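Local coordinates for protein glycerol-3-phosphate dehydrogenase [NAD(+)] (Dunaliella salina, PDB 6IUY) that probably interconverts dihydroxyacetone phosphate and glycerol 3-phosphate with NAD, and has a haloacid dehalogenase-type phosphatase domain, the pair allowing dihydroxyacetone phosphate to be turned directly into glycerol, at residues 23-26 with 27-30. Numbering follows the deposited sequence.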
ATOM      1  N   GLU A  23      36.749  35.959 -17.902  1.00 90.34           N
ATOM      2  CA  GLU A  23      36.943  34.513 -17.828  1.00 89.14           C
ATOM      3  C   GLU A  23      36.680  33.993 -16.415  1.00 89.43           C
ATOM      4  O   GLU A  23      36.906  34.713 -15.441  1.00 91.41           O
ATOM      5  CB  GLU A  23      38.348  34.136 -18.278  1.00 90.42           C
ATOM      6  N   PRO A  24      36.205  32.733 -16.311  1.00 86.78           N
ATOM      7  CA  PRO A  24      35.751  32.049 -15.084  1.00 84.22           C
ATOM      8  C   PRO A  24      36.879  31.399 -14.282  1.00 84.86           C
ATOM      9  O   PRO A  24      38.027  31.820 -14.416  1.00 89.44           O
ATOM     10  CB  PRO A  24      34.802  30.978 -15.620  1.00 79.62           C
ATOM     11  CG  PRO A  24      35.397  30.616 -16.962  1.00 88.16           C
ATOM     12  CD  PRO A  24      36.010  31.893 -17.512  1.00 88.26           C
ATOM     13  N   SER A  25      36.553  30.395 -13.465  1.00 80.60           N
ATOM     14  CA  SER A  25      37.550  29.744 -12.612  1.00 83.17           C
ATOM     15  C   SER A  25      37.049  28.467 -11.913  1.00 83.29           C
ATOM     16  O   SER A  25      36.133  28.511 -11.094  1.00 81.27           O
ATOM     17  CB  SER A  25      38.056  30.721 -11.550  1.00 80.00           C
ATOM     18  OG  SER A  25      37.291  30.634 -10.361  1.00 80.94           O
ATOM     19  N   GLU A  26      37.691  27.349 -12.255  1.00 83.65           N
ATOM     20  CA  GLU A  26      37.472  26.003 -11.693  1.00 83.77           C
ATOM     21  C   GLU A  26      36.274  25.784 -10.765  1.00 82.04           C
ATOM     22  O   GLU A  26      35.290  25.149 -11.152  1.00 80.34           O
ATOM     23  CB  GLU A  26      38.728  25.556 -10.940  1.00 87.12           C
ATOM     24  CG  GLU A  26      39.938  25.274 -11.841  1.00 93.23           C
ATOM     25  CD  GLU A  26      40.787  26.511 -12.103  1.00 93.72           C
ATOM     26  OE1 GLU A  26      40.765  27.444 -11.268  1.00 91.99           O
ATOM     27  OE2 GLU A  26      41.484  26.550 -13.141  1.00 95.83           O
ATOM     28  N   GLN A  27      36.363  26.268  -9.530  1.00 79.91           N
ATOM     29  CA  GLN A  27      35.327  25.949  -8.546  1.00 79.99           C
ATOM     30  C   GLN A  27      34.156  26.926  -8.618  1.00 75.36           C
ATOM     31  O   GLN A  27      33.063  26.629  -8.133  1.00 71.95           O
ATOM     32  CB  GLN A  27      35.924  25.912  -7.136  1.00 82.68           C
ATOM     33  CG  GLN A  27      36.514  27.229  -6.663  1.00 93.02           C
ATOM     34  CD  GLN A  27      37.513  27.036  -5.528  1.00102.22           C
ATOM     35  OE1 GLN A  27      38.507  26.318  -5.679  1.00104.93           O
ATOM     36  NE2 GLN A  27      37.256  27.676  -4.389  1.00 99.63           N
ATOM     37  N   VAL A  28      34.384  28.086  -9.230  1.00 75.49           N
ATOM     38  CA  VAL A  28      33.294  29.012  -9.503  1.00 68.62           C
ATOM     39  C   VAL A  28      32.402  28.432 -10.591  1.00 68.74           C
ATOM     40  O   VAL A  28      31.180  28.349 -10.422  1.00 65.13           O
ATOM     41  CB  VAL A  28      33.803  30.398  -9.932  1.00 65.38           C
ATOM     42  CG1 VAL A  28      32.681  31.204 -10.541  1.00 62.62           C
ATOM     43  CG2 VAL A  28      34.374  31.131  -8.742  1.00 71.76           C
ATOM     44  N   LEU A  29      33.017  28.022 -11.701  1.00 66.92           N
ATOM     45  CA  LEU A  29      32.283  27.394 -12.796  1.00 63.68           C
ATOM     46  C   LEU A  29      31.465  26.222 -12.277  1.00 61.71           C
ATOM     47  O   LEU A  29      30.331  26.004 -12.703  1.00 63.38           O
ATOM     48  CB  LEU A  29      33.222  26.912 -13.905  1.00 62.49           C
ATOM     49  CG  LEU A  29      32.491  26.290 -15.103  1.00 63.13           C
ATOM     50  CD1 LEU A  29      31.488  27.278 -15.691  1.00 55.94           C
ATOM     51  CD2 LEU A  29      33.459  25.787 -16.183  1.00 60.11           C
ATOM     52  N   ASP A  30      32.040  25.476 -11.348  1.00 58.88           N
ATOM     53  CA  ASP A  30      31.324  24.378 -10.723  1.00 65.81           C
ATOM     54  C   ASP A  30      30.066  24.892 -10.005  1.00 65.53           C
ATOM     55  O   ASP A  30      28.978  24.327 -10.166  1.00 60.74           O
ATOM     56  CB  ASP A  30      32.240  23.635  -9.746  1.00 69.89           C
ATOM     57  CG  ASP A  30      31.728  22.248  -9.398  1.00 74.53           C
ATOM     58  OD1 ASP A  30      31.780  21.883  -8.200  1.00 82.06           O
ATOM     59  OD2 ASP A  30      31.286  21.517 -10.316  1.00 70.89           O
TER
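S25 meets V28 and L29 through its carbonyl oxygen, which accepts two amides from the first turn of helix 26-33, where the irregular N-terminal segment gives way to that helix. Two backbone hydrogen bonds converge on S25 O. V28 N lies 2.6 Å from it and almost in line with the carbonyl, at a C=O...N angle of 167°. The N-H itself is nevertheless bent, at 134°. L29 N, at 3.2 Å, has the straighter N-H but approaches from above the carbonyl plane. One oxygen thus serves an i to i+3 and an i to i+4 bond, a bifurcated pattern that fits a helical first turn. A further bond, with i to i+4 spacing, runs from D30 N to E26 O and is 3.3 Å long.

The one side-chain to side-chain approach is between S25 and V28; the others meet backbone. The hydroxyl oxygen S25 OG rests beside the V28 methyl CG2 at 3.4 Å, a van der Waals approach of a polar atom to an aliphatic branch. V28 chi1 of 165° sets CG1 anti to the backbone N and leaves CG2 next to that N, on the side where S25 lies. V28 CB also packs against S25 O, 3.2 Å away, so the same residue is held by its amide and touched at its branch point. L29 CB and D30 CB graze E26 O, at 3.9 and 3.7 Å.

In the fold this is a surface helix start, away from the metal and nucleotide sites. From this turn, the side chains of V28 and L29 touch D241 and K253, both in loops, and helix 26-33 then leads into strand 37-40, within the six-stranded parallel sheet of the phosphatase-like domain.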